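Local structure of glycoside Hydrolase Family 43_12 (Metagenome, 7JVH) at residues 24-29 against 415-420; 28-33 against 457-462; 398-403 against 433-438. The protein probably hydrolyses glycosidic bonds in plant cell-wall polysaccharides such as arabinoxylan. One frame throughout, in Å; residues are numbered along the deposited sequence.

Contact 1 (24-29 against 415-420)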
ATOM      1  N   LYS A  24       0.617   7.774 -31.402  1.00 76.54           N
ATOM      2  CA  LYS A  24       0.059   9.138 -31.624  1.00 90.55           C
ATOM      3  C   LYS A  24      -1.461   9.169 -31.461  1.00 99.06           C
ATOM      4  O   LYS A  24      -2.109   8.130 -31.461  1.00106.25           O
ATOM      5  CB  LYS A  24       0.414   9.637 -33.021  1.00 94.40           C
ATOM      6  CG  LYS A  24       1.909   9.710 -33.268  1.00 96.02           C
ATOM      7  CD  LYS A  24       2.228  10.151 -34.684  1.00 94.51           C
ATOM      8  CE  LYS A  24       3.687   9.898 -35.007  1.00 95.27           C
ATOM      9  NZ  LYS A  24       3.929  10.051 -36.464  1.00 98.77           N
ATOM     10  N   VAL A  25      -2.004  10.387 -31.378  1.00 99.16           N
ATOM     11  CA  VAL A  25      -3.423  10.700 -31.106  1.00 90.52           C
ATOM     12  C   VAL A  25      -3.978   9.886 -29.940  1.00 77.77           C
ATOM     13  O   VAL A  25      -4.091   8.668 -30.020  1.00 74.80           O
ATOM     14  CB  VAL A  25      -4.355  10.596 -32.359  1.00 90.87           C
ATOM     15  CG1 VAL A  25      -3.829  11.453 -33.509  1.00 89.88           C
ATOM     16  CG2 VAL A  25      -4.558   9.163 -32.802  1.00 91.93           C
ATOM     17  N   PRO A  26      -4.346  10.530 -28.807  1.00 71.43           N
ATOM     18  CA  PRO A  26      -4.879   9.807 -27.649  1.00 72.32           C
ATOM     19  C   PRO A  26      -6.213   9.098 -27.913  1.00 68.80           C
ATOM     20  O   PRO A  26      -6.949   9.481 -28.804  1.00 77.32           O
ATOM     21  CB  PRO A  26      -5.070  10.922 -26.610  1.00 76.10           C
ATOM     22  CG  PRO A  26      -4.306  12.092 -27.095  1.00 72.56           C
ATOM     23  CD  PRO A  26      -4.271  11.985 -28.581  1.00 71.80           C
ATOM     24  N   ALA A  27      -6.509   8.078 -27.105  1.00 64.18           N
ATOM     25  CA  ALA A  27      -7.726   7.287 -27.228  1.00 54.14           C
ATOM     26  C   ALA A  27      -8.932   7.979 -26.594  1.00 63.77           C
ATOM     27  O   ALA A  27     -10.067   7.769 -27.012  1.00 67.25           O
ATOM     28  CB  ALA A  27      -7.534   5.936 -26.581  1.00 44.35           C
ATOM     29  N   ALA A  28      -8.665   8.778 -25.556  1.00 62.82           N
ATOM     30  CA  ALA A  28      -9.695   9.515 -24.844  1.00 64.71           C
ATOM     31  C   ALA A  28      -9.104  10.585 -23.932  1.00 59.52           C
ATOM     32  O   ALA A  28      -7.912  10.566 -23.622  1.00 56.74           O
ATOM     33  CB  ALA A  28     -10.556   8.557 -24.038  1.00 59.02           C
ATOM     34  N   THR A  29      -9.967  11.521 -23.524  1.00 54.07           N
ATOM     35  CA  THR A  29      -9.676  12.517 -22.501  1.00 54.37           C
ATOM     36  C   THR A  29     -10.695  12.367 -21.369  1.00 63.00           C
ATOM     37  O   THR A  29     -11.879  12.612 -21.556  1.00 64.65           O
ATOM     38  CB  THR A  29      -9.711  13.941 -23.078  1.00 60.94           C
ATOM     39  OG1 THR A  29      -8.785  14.032 -24.164  1.00 71.96           O
ATOM     40  CG2 THR A  29      -9.319  14.975 -22.045  1.00 56.12           C
ATOM     41  N   GLY A 415      -7.939  17.778 -18.099  1.00 68.17           N
ATOM     42  CA  GLY A 415      -8.389  16.415 -18.326  1.00 58.01           C
ATOM     43  C   GLY A 415      -7.231  15.493 -18.651  1.00 60.53           C
ATOM     44  O   GLY A 415      -6.215  15.937 -19.196  1.00 68.76           O
ATOM     45  N   LEU A 416      -7.386  14.206 -18.310  1.00 59.44           N
ATOM     46  CA  LEU A 416      -6.396  13.172 -18.594  1.00 60.59           C
ATOM     47  C   LEU A 416      -6.482  12.692 -20.039  1.00 67.67           C
ATOM     48  O   LEU A 416      -7.269  11.801 -20.356  1.00 72.33           O
ATOM     49  CB  LEU A 416      -6.570  11.957 -17.672  1.00 57.71           C
ATOM     50  CG  LEU A 416      -5.992  12.016 -16.274  1.00 53.29           C
ATOM     51  CD1 LEU A 416      -6.136  10.669 -15.591  1.00 53.97           C
ATOM     52  CD2 LEU A 416      -4.541  12.428 -16.304  1.00 58.94           C
ATOM     53  N   GLN A 417      -5.658  13.296 -20.898  1.00 69.33           N
ATOM     54  CA  GLN A 417      -5.403  12.827 -22.256  1.00 68.11           C
ATOM     55  C   GLN A 417      -4.458  11.634 -22.150  1.00 70.60           C
ATOM     56  O   GLN A 417      -3.293  11.820 -21.808  1.00 80.40           O
ATOM     57  CB  GLN A 417      -4.713  13.912 -23.064  1.00 71.01           C
ATOM     58  CG  GLN A 417      -5.626  14.750 -23.934  1.00 85.02           C
ATOM     59  CD  GLN A 417      -4.841  15.747 -24.752  1.00 95.75           C
ATOM     60  OE1 GLN A 417      -3.785  15.424 -25.319  1.00101.86           O
ATOM     61  NE2 GLN A 417      -5.355  16.979 -24.843  1.00 95.54           N
HETATM   62  N   MSE A 418      -4.943  10.414 -22.431  1.00 65.89           N
HETATM   63  CA  MSE A 418      -4.057   9.269 -22.333  1.00 80.58           C
HETATM   64  C   MSE A 418      -4.093   8.436 -23.614  1.00 77.18           C
HETATM   65  O   MSE A 418      -5.143   8.206 -24.210  1.00 75.72           O
HETATM   66  CB  MSE A 418      -4.312   8.492 -21.032  1.00 90.23           C
HETATM   67  CG  MSE A 418      -5.532   7.603 -20.953  1.00 93.91           C
HETATM   68 SE   MSE A 418      -5.521   6.640 -19.196  1.00 71.56          SE
HETATM   69  CE  MSE A 418      -6.196   7.931 -17.886  1.00 51.13           C
ATOM     70  N   THR A 419      -2.878   8.057 -24.042  1.00 76.11           N
ATOM     71  CA  THR A 419      -2.618   7.346 -25.281  1.00 62.43           C
ATOM     72  C   THR A 419      -2.365   5.881 -24.936  1.00 60.84           C
ATOM     73  O   THR A 419      -1.762   5.575 -23.918  1.00 71.77           O
ATOM     74  CB  THR A 419      -1.382   7.950 -25.967  1.00 57.34           C
ATOM     75  OG1 THR A 419      -1.553   9.372 -26.084  1.00 65.39           O
ATOM     76  CG2 THR A 419      -1.156   7.354 -27.351  1.00 60.22           C
ATOM     77  N   ALA A 420      -2.858   4.973 -25.781  1.00 64.31           N
ATOM     78  CA  ALA A 420      -2.793   3.539 -25.510  1.00 60.55           C
ATOM     79  C   ALA A 420      -1.392   3.001 -25.751  1.00 59.10           C
ATOM     80  O   ALA A 420      -0.841   3.177 -26.825  1.00 62.22           O
ATOM     81  CB  ALA A 420      -3.804   2.783 -26.354  1.00 57.75           C
TER

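Contact 2 (28-33 against 457-462)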
ATOM      1  N   ALA A  28      -8.665   8.778 -25.556  1.00 62.82           N
ATOM      2  CA  ALA A  28      -9.695   9.515 -24.844  1.00 64.71           C
ATOM      3  C   ALA A  28      -9.104  10.585 -23.932  1.00 59.52           C
ATOM      4  O   ALA A  28      -7.912  10.566 -23.622  1.00 56.74           O
ATOM      5  CB  ALA A  28     -10.556   8.557 -24.038  1.00 59.02           C
ATOM      6  N   THR A  29      -9.967  11.521 -23.524  1.00 54.07           N
ATOM      7  CA  THR A  29      -9.676  12.517 -22.501  1.00 54.37           C
ATOM      8  C   THR A  29     -10.695  12.367 -21.369  1.00 63.00           C
ATOM      9  O   THR A  29     -11.879  12.612 -21.556  1.00 64.65           O
ATOM     10  CB  THR A  29      -9.711  13.941 -23.078  1.00 60.94           C
ATOM     11  OG1 THR A  29      -8.785  14.032 -24.164  1.00 71.96           O
ATOM     12  CG2 THR A  29      -9.319  14.975 -22.045  1.00 56.12           C
ATOM     13  N   PHE A  30     -10.213  11.949 -20.194  1.00 71.15           N
ATOM     14  CA  PHE A  30     -11.042  11.779 -19.005  1.00 64.45           C
ATOM     15  C   PHE A  30     -11.089  13.111 -18.277  1.00 63.14           C
ATOM     16  O   PHE A  30     -10.074  13.571 -17.760  1.00 68.77           O
ATOM     17  CB  PHE A  30     -10.487  10.681 -18.108  1.00 55.29           C
ATOM     18  CG  PHE A  30     -10.423   9.326 -18.774  1.00 49.07           C
ATOM     19  CD1 PHE A  30      -9.338   8.979 -19.574  1.00 55.68           C
ATOM     20  CD2 PHE A  30     -11.444   8.410 -18.606  1.00 50.61           C
ATOM     21  CE1 PHE A  30      -9.274   7.742 -20.193  1.00 50.90           C
ATOM     22  CE2 PHE A  30     -11.390   7.169 -19.232  1.00 60.72           C
ATOM     23  CZ  PHE A  30     -10.298   6.827 -20.013  1.00 53.66           C
ATOM     24  N   THR A  31     -12.277  13.731 -18.270  1.00 53.57           N
ATOM     25  CA  THR A  31     -12.484  15.081 -17.765  1.00 53.19           C
ATOM     26  C   THR A  31     -12.789  15.100 -16.260  1.00 58.21           C
ATOM     27  O   THR A  31     -12.677  16.143 -15.628  1.00 61.49           O
ATOM     28  CB  THR A  31     -13.633  15.772 -18.529  1.00 57.51           C
ATOM     29  OG1 THR A  31     -13.649  17.163 -18.243  1.00 82.08           O
ATOM     30  CG2 THR A  31     -14.964  15.205 -18.118  1.00 55.93           C
ATOM     31  N   ASN A  32     -13.205  13.947 -15.720  1.00 58.74           N
ATOM     32  CA  ASN A  32     -13.504  13.770 -14.304  1.00 59.18           C
ATOM     33  C   ASN A  32     -13.258  12.349 -13.809  1.00 55.67           C
ATOM     34  O   ASN A  32     -13.453  11.383 -14.545  1.00 56.17           O
ATOM     35  CB  ASN A  32     -14.962  14.105 -14.009  1.00 54.78           C
ATOM     36  CG  ASN A  32     -15.336  13.870 -12.550  1.00 65.53           C
ATOM     37  OD1 ASN A  32     -16.051  12.925 -12.215  1.00 62.07           O
ATOM     38  ND2 ASN A  32     -14.818  14.717 -11.672  1.00 75.38           N
ATOM     39  N   PHE A  33     -12.837  12.237 -12.546  1.00 52.17           N
ATOM     40  CA  PHE A  33     -12.989  11.019 -11.769  1.00 46.83           C
ATOM     41  C   PHE A  33     -13.532  11.383 -10.387  1.00 44.12           C
ATOM     42  O   PHE A  33     -13.020  12.296  -9.745  1.00 52.13           O
ATOM     43  CB  PHE A  33     -11.663  10.242 -11.623  1.00 45.61           C
ATOM     44  CG  PHE A  33     -11.858   8.837 -11.141  1.00 55.96           C
ATOM     45  CD1 PHE A  33     -11.913   8.540  -9.793  1.00 54.13           C
ATOM     46  CD2 PHE A  33     -12.015   7.806 -12.047  1.00 65.36           C
ATOM     47  CE1 PHE A  33     -12.105   7.234  -9.353  1.00 55.33           C
ATOM     48  CE2 PHE A  33     -12.194   6.483 -11.616  1.00 64.93           C
ATOM     49  CZ  PHE A  33     -12.248   6.207 -10.265  1.00 59.83           C
ATOM     50  N   GLN A 457      -9.904   3.586 -30.590  1.00 63.48           N
ATOM     51  CA  GLN A 457      -9.369   2.643 -29.588  1.00 56.50           C
ATOM     52  C   GLN A 457     -10.384   2.336 -28.475  1.00 46.97           C
ATOM     53  O   GLN A 457     -11.553   2.629 -28.622  1.00 64.42           O
ATOM     54  CB  GLN A 457      -8.037   3.182 -29.066  1.00 56.28           C
ATOM     55  CG  GLN A 457      -7.016   3.355 -30.177  1.00 57.64           C
ATOM     56  CD  GLN A 457      -5.700   3.949 -29.739  1.00 68.35           C
ATOM     57  OE1 GLN A 457      -5.605   4.645 -28.737  1.00 77.88           O
ATOM     58  NE2 GLN A 457      -4.674   3.686 -30.521  1.00 70.40           N
ATOM     59  N   LYS A 458      -9.935   1.734 -27.375  1.00 57.52           N
ATOM     60  CA  LYS A 458     -10.779   1.428 -26.229  1.00 55.04           C
ATOM     61  C   LYS A 458     -10.450   2.364 -25.066  1.00 55.19           C
ATOM     62  O   LYS A 458      -9.289   2.597 -24.769  1.00 62.97           O
ATOM     63  CB  LYS A 458     -10.564  -0.022 -25.782  1.00 54.56           C
ATOM     64  CG  LYS A 458     -10.517  -1.039 -26.902  1.00 59.00           C
ATOM     65  CD  LYS A 458     -10.441  -2.443 -26.310  1.00 60.86           C
ATOM     66  CE  LYS A 458     -10.480  -3.513 -27.393  1.00 63.98           C
ATOM     67  NZ  LYS A 458     -10.396  -4.862 -26.785  1.00 64.07           N
ATOM     68  N   ALA A 459     -11.491   2.874 -24.406  1.00 46.59           N
ATOM     69  CA  ALA A 459     -11.343   3.796 -23.286  1.00 53.32           C
ATOM     70  C   ALA A 459     -12.458   3.556 -22.286  1.00 57.82           C
ATOM     71  O   ALA A 459     -13.631   3.457 -22.671  1.00 63.20           O
ATOM     72  CB  ALA A 459     -11.389   5.235 -23.770  1.00 54.43           C
ATOM     73  N   GLY A 460     -12.093   3.432 -21.004  1.00 43.97           N
ATOM     74  CA  GLY A 460     -13.060   3.102 -19.989  1.00 40.18           C
ATOM     75  C   GLY A 460     -12.604   3.073 -18.552  1.00 46.63           C
ATOM     76  O   GLY A 460     -11.653   3.746 -18.172  1.00 39.89           O
ATOM     77  N   LEU A 461     -13.323   2.278 -17.757  1.00 48.18           N
ATOM     78  CA  LEU A 461     -13.254   2.275 -16.309  1.00 54.06           C
ATOM     79  C   LEU A 461     -12.891   0.877 -15.858  1.00 56.87           C
ATOM     80  O   LEU A 461     -13.454  -0.095 -16.354  1.00 55.30           O
ATOM     81  CB  LEU A 461     -14.632   2.685 -15.741  1.00 44.18           C
ATOM     82  CG  LEU A 461     -14.886   2.501 -14.250  1.00 46.06           C
ATOM     83  CD1 LEU A 461     -14.105   3.517 -13.428  1.00 45.00           C
ATOM     84  CD2 LEU A 461     -16.373   2.605 -13.996  1.00 41.43           C
ATOM     85  N   ILE A 462     -11.982   0.790 -14.883  1.00 39.97           N
ATOM     86  CA  ILE A 462     -11.363  -0.468 -14.471  1.00 43.10           C
ATOM     87  C   ILE A 462     -11.395  -0.663 -12.954  1.00 55.42           C
ATOM     88  O   ILE A 462     -11.063   0.252 -12.198  1.00 57.10           O
ATOM     89  CB  ILE A 462      -9.880  -0.529 -14.899  1.00 41.60           C
ATOM     90  CG1 ILE A 462      -9.722  -0.188 -16.377  1.00 33.70           C
ATOM     91  CG2 ILE A 462      -9.306  -1.907 -14.592  1.00 49.38           C
ATOM     92  CD1 ILE A 462      -8.295  -0.125 -16.842  1.00 45.80           C
TER

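Contact 3 (398-403 against 433-438)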
ATOM      1  N   VAL A 398      -1.666   6.195  -9.161  1.00 52.75           N
ATOM      2  CA  VAL A 398      -0.582   5.293  -9.517  1.00 56.34           C
ATOM      3  C   VAL A 398      -0.871   4.607 -10.849  1.00 61.51           C
ATOM      4  O   VAL A 398      -2.031   4.515 -11.280  1.00 65.40           O
ATOM      5  CB  VAL A 398      -0.374   4.210  -8.435  1.00 52.93           C
ATOM      6  CG1 VAL A 398       0.103   4.847  -7.129  1.00 43.81           C
ATOM      7  CG2 VAL A 398      -1.640   3.382  -8.210  1.00 57.08           C
ATOM      8  N   ALA A 399       0.202   4.134 -11.495  1.00 51.62           N
ATOM      9  CA  ALA A 399       0.130   3.303 -12.688  1.00 48.95           C
ATOM     10  C   ALA A 399       0.702   1.941 -12.312  1.00 51.81           C
ATOM     11  O   ALA A 399       1.434   1.823 -11.332  1.00 55.35           O
ATOM     12  CB  ALA A 399       0.922   3.931 -13.810  1.00 42.37           C
HETATM   13  N   MSE A 400       0.340   0.907 -13.075  1.00 57.89           N
HETATM   14  CA  MSE A 400       0.870  -0.434 -12.887  1.00 55.88           C
HETATM   15  C   MSE A 400       2.094  -0.625 -13.775  1.00 51.04           C
HETATM   16  O   MSE A 400       2.011  -0.422 -14.979  1.00 70.72           O
HETATM   17  CB  MSE A 400      -0.195  -1.484 -13.217  1.00 56.41           C
HETATM   18  CG  MSE A 400      -1.359  -1.518 -12.242  1.00 57.52           C
HETATM   19 SE   MSE A 400      -0.784  -2.030 -10.441  1.00 60.23          SE
HETATM   20  CE  MSE A 400       0.390  -3.595 -10.695  1.00 34.42           C
ATOM     21  N   ARG A 401       3.225  -0.986 -13.159  1.00 39.95           N
ATOM     22  CA  ARG A 401       4.401  -1.477 -13.869  1.00 54.65           C
ATOM     23  C   ARG A 401       5.115  -0.465 -14.782  1.00 58.29           C
ATOM     24  O   ARG A 401       5.830  -0.851 -15.701  1.00 51.75           O
ATOM     25  CB  ARG A 401       4.058  -2.750 -14.666  1.00 50.18           C
ATOM     26  CG  ARG A 401       3.458  -3.864 -13.818  1.00 46.56           C
ATOM     27  CD  ARG A 401       3.323  -5.155 -14.594  1.00 36.66           C
ATOM     28  NE  ARG A 401       3.131  -6.288 -13.696  1.00 46.80           N
ATOM     29  CZ  ARG A 401       1.949  -6.808 -13.360  1.00 53.74           C
ATOM     30  NH1 ARG A 401       0.814  -6.313 -13.821  1.00 50.63           N
ATOM     31  NH2 ARG A 401       1.913  -7.865 -12.546  1.00 68.91           N
ATOM     32  N   GLY A 402       4.950   0.833 -14.502  1.00 37.71           N
ATOM     33  CA  GLY A 402       5.593   1.876 -15.280  1.00 38.48           C
ATOM     34  C   GLY A 402       5.082   3.273 -14.953  1.00 48.34           C
ATOM     35  O   GLY A 402       4.085   3.423 -14.251  1.00 52.78           O
ATOM     36  N   PRO A 403       5.743   4.334 -15.463  1.00 46.52           N
ATOM     37  CA  PRO A 403       5.314   5.707 -15.192  1.00 46.51           C
ATOM     38  C   PRO A 403       4.131   6.141 -16.055  1.00 54.23           C
ATOM     39  O   PRO A 403       4.039   5.749 -17.222  1.00 66.42           O
ATOM     40  CB  PRO A 403       6.561   6.537 -15.524  1.00 61.64           C
ATOM     41  CG  PRO A 403       7.331   5.702 -16.495  1.00 61.90           C
ATOM     42  CD  PRO A 403       6.942   4.259 -16.307  1.00 41.18           C
ATOM     43  N   ALA A 433      -3.208   3.052 -17.881  1.00 35.56           N
ATOM     44  CA  ALA A 433      -4.298   3.211 -16.942  1.00 50.62           C
ATOM     45  C   ALA A 433      -3.796   3.923 -15.672  1.00 49.29           C
ATOM     46  O   ALA A 433      -2.680   3.705 -15.235  1.00 56.72           O
ATOM     47  CB  ALA A 433      -4.894   1.863 -16.609  1.00 38.73           C
ATOM     48  N   LEU A 434      -4.630   4.807 -15.115  1.00 52.37           N
ATOM     49  CA  LEU A 434      -4.332   5.524 -13.880  1.00 48.32           C
ATOM     50  C   LEU A 434      -5.311   5.063 -12.817  1.00 52.89           C
ATOM     51  O   LEU A 434      -6.510   4.990 -13.076  1.00 48.91           O
ATOM     52  CB  LEU A 434      -4.400   7.038 -14.076  1.00 56.93           C
ATOM     53  CG  LEU A 434      -3.613   7.901 -13.099  1.00 57.90           C
ATOM     54  CD1 LEU A 434      -2.138   7.553 -13.114  1.00 59.37           C
ATOM     55  CD2 LEU A 434      -3.822   9.371 -13.421  1.00 43.19           C
ATOM     56  N   PHE A 435      -4.778   4.736 -11.626  1.00 46.59           N
ATOM     57  CA  PHE A 435      -5.498   3.998 -10.613  1.00 33.81           C
ATOM     58  C   PHE A 435      -5.513   4.710  -9.267  1.00 47.58           C
ATOM     59  O   PHE A 435      -4.570   5.414  -8.891  1.00 44.80           O
ATOM     60  CB  PHE A 435      -4.890   2.614 -10.411  1.00 48.05           C
ATOM     61  CG  PHE A 435      -5.211   1.633 -11.510  1.00 47.28           C
ATOM     62  CD1 PHE A 435      -6.512   1.185 -11.706  1.00 43.19           C
ATOM     63  CD2 PHE A 435      -4.201   1.137 -12.337  1.00 39.81           C
ATOM     64  CE1 PHE A 435      -6.804   0.285 -12.700  1.00 39.36           C
ATOM     65  CE2 PHE A 435      -4.493   0.230 -13.338  1.00 37.81           C
ATOM     66  CZ  PHE A 435      -5.789  -0.206 -13.522  1.00 41.03           C
ATOM     67  N   HIS A 436      -6.615   4.480  -8.546  1.00 45.01           N
ATOM     68  CA  HIS A 436      -6.869   4.973  -7.217  1.00 46.20           C
ATOM     69  C   HIS A 436      -7.154   3.730  -6.396  1.00 47.09           C
ATOM     70  O   HIS A 436      -7.927   2.872  -6.826  1.00 45.24           O
ATOM     71  CB  HIS A 436      -8.089   5.890  -7.238  1.00 52.23           C
ATOM     72  CG  HIS A 436      -8.357   6.577  -5.934  1.00 59.64           C
ATOM     73  ND1 HIS A 436      -8.853   5.911  -4.832  1.00 58.62           N
ATOM     74  CD2 HIS A 436      -8.203   7.871  -5.555  1.00 51.94           C
ATOM     75  CE1 HIS A 436      -8.993   6.768  -3.839  1.00 48.65           C
ATOM     76  NE2 HIS A 436      -8.601   7.959  -4.250  1.00 53.64           N
ATOM     77  N   ARG A 437      -6.525   3.633  -5.216  1.00 43.59           N
ATOM     78  CA  ARG A 437      -6.724   2.510  -4.323  1.00 42.54           C
ATOM     79  C   ARG A 437      -8.170   2.436  -3.874  1.00 45.06           C
ATOM     80  O   ARG A 437      -8.814   3.465  -3.650  1.00 46.91           O
ATOM     81  CB  ARG A 437      -5.820   2.656  -3.096  1.00 44.26           C
ATOM     82  CG  ARG A 437      -4.335   2.514  -3.391  1.00 48.18           C
ATOM     83  CD  ARG A 437      -3.547   3.048  -2.222  1.00 53.13           C
ATOM     84  NE  ARG A 437      -2.095   2.925  -2.309  1.00 51.58           N
ATOM     85  CZ  ARG A 437      -1.313   3.702  -3.058  1.00 56.96           C
ATOM     86  NH1 ARG A 437      -1.809   4.641  -3.859  1.00 52.76           N
ATOM     87  NH2 ARG A 437      -0.004   3.541  -3.027  1.00 59.55           N
ATOM     88  N   GLN A 438      -8.693   1.209  -3.768  1.00 48.39           N
ATOM     89  CA  GLN A 438      -9.987   0.961  -3.146  1.00 46.34           C
ATOM     90  C   GLN A 438      -9.780   1.141  -1.641  1.00 52.03           C
ATOM     91  O   GLN A 438      -9.143   0.301  -0.979  1.00 45.23           O
ATOM     92  CB  GLN A 438     -10.515  -0.428  -3.468  1.00 34.93           C
ATOM     93  CG  GLN A 438     -11.829  -0.755  -2.793  1.00 38.78           C
ATOM     94  CD  GLN A 438     -12.575  -1.937  -3.417  1.00 40.15           C
ATOM     95  OE1 GLN A 438     -12.173  -2.465  -4.443  1.00 40.49           O
ATOM     96  NE2 GLN A 438     -13.682  -2.333  -2.797  1.00 35.12           N
TER

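Contact 1 (24-29 against 415-420)
Pairing of Ala28 and Thr29 with Met418 and Gln417 adds the first strand of the chain to an antiparallel sheet of the C-terminal concanavalin A-like domain. Ala28 and Met418, a selenomethionine, form a hydrogen-bonded pair in which Met418 N donates to Ala28 O over 3.2 Å. Just before the strand, Ala27 N donates to Met418 O, also at 3.2 Å but less straight (148° at the hydrogen) and from 24° off the carbonyl plane. Next along is the non-hydrogen-bonded pair Thr29–Gln417, where Thr29 CA also approaches Leu416 O to 3.3 Å in a CA-H...O contact. Here the side chains lie alongside each other and point the same way, Thr29 OG1 coming 3.2 Å from Gln417 CG. A chi1 of -57° turns the Thr29 methyl CG2 away from the backbone N and lays it 4.0 Å from Gly415 C, where a CB on Gly415 would clash with it. If Thr29 were an alanine, Gln417 CG and Gly415 would lose the groups packed against them, and the glutamine chain would probably be freer to turn. At the loop end, Pro26 CB rests 3.6 Å from Met418 O. The Thr29–Gln417 face is partly exposed, whereas the opposite face, with Ala28 and Met418, is buried, Met418 packing against Met563 and Val565. Two backbone bonds supply the directional grip, and the threonine–glutamine pair adds van der Waals contact.

Contact 2 (28-33 against 457-462)
Strands 28-33 and 458-462 run in roughly the same direction, 33° apart, with their axes 8.2 Å from each other at closest approach, a separation at which they meet through side chains and not through backbone pairing. The approach is tightest where the methyl groups of Ala28 and Ala459 meet, CB to CB at 3.4 Å; the small residues let the two chains come close, with CA atoms 6.2 Å apart. Further along, Phe30 reaches across. Its CG lies anti to the carbonyl carbon (chi1 -60°), and the far end of the ring arrives beside the backbone of Gly460: CE2 is 3.6 Å from Gly460 O, CZ is 4.2 Å from Ala459 CB, and Gly460 N sits at the ring edge, in its plane. Because Gly460 carries no side chain, its peptide is directly accessible to the aromatic ring. The strands diverge toward Phe33 and Leu461, whose CA atoms are 9.9 Å apart, and here long side chains bridge the distance. Both start anti to the backbone N, cross at about a right angle, and bring Phe33 CE2 to 4.0 Å from Leu461 CD1. Between the two phenylalanines, Thr31 and Asn32 both face Thr448 in a classic beta bulge, which shifts the strand by one residue and is consistent with Phe30 and Phe33 both serving the interior although three positions apart. Met563 touches both of these rings, and Leu449 packs on Phe30 and Ala459. Two sheets packed face to face across an apolar layer are characteristic of a beta-sandwich, here the concanavalin A-like domain, with a strand from the start of the chain in one of them.

Contact 3 (398-403 against 433-438)
Phe435 and Val398 pair their backbones in a single antiparallel bridge: Val398 N donates to Phe435 O at 3.0 Å, in the carbonyl plane, and Phe435 N returns a bond of 2.8 Å to Val398 O. From this anchor the Phe435 side chain leaves with its CB 3.5 Å from Val398 O and 4.0 Å from Val398 CG2. CG lies anti to the carbonyl carbon (chi1 -75°), which carries the ring on toward Met400, a selenomethionine. CD2 then lies 3.9 Å from Met400 CG, and CE2, one atom farther out, is 3.8 Å from the same carbon, the two side chains crossing at about a right angle. Outside the two segments the ring is also met by Ile462 and Tyr464 of strand 458-464 and by Leu560. On the other side of the bridge Leu434 CD1 approaches Val398 O to 3.6 Å. Val398 CG1 packs 3.8 Å from Arg437 NH1, while Arg437 NE is bonded to Cys60 O. Since Ala399 pairs with Phe83, this region ties the sandwich to strand 82-83 of the catalytic domain. The buried bridge uses its polar backbone atoms in two mutual bonds, leaving the surrounding adhesion mainly to apolar carbon.

In the fold
Contacts 1 and 2 use the same N-terminal strand and share Ala28 and Thr29; their centres are about 8 Å apart. Leu416 N lies 2.8 Å from Phe30 O, a probable hydrogen bond, and Met418 CE packs 3.7 Å from Phe30 CD1. Contact 3 lies about 16 Å from contact 1 and about 14 Å from contact 2, centre to centre. It joins contact 1 where Leu416 CD1 meets Leu434 CD2 at 3.4 Å, and contact 2 through Ile462 CG2 and Phe435 CE1 at 3.8 Å. Strands 433-437 and 458-464 belong to one sheet, facing that of contact 1. Contact 3, nearest the chain's centre, meets strand 82-83 of the five-bladed propeller, which probably holds the active site.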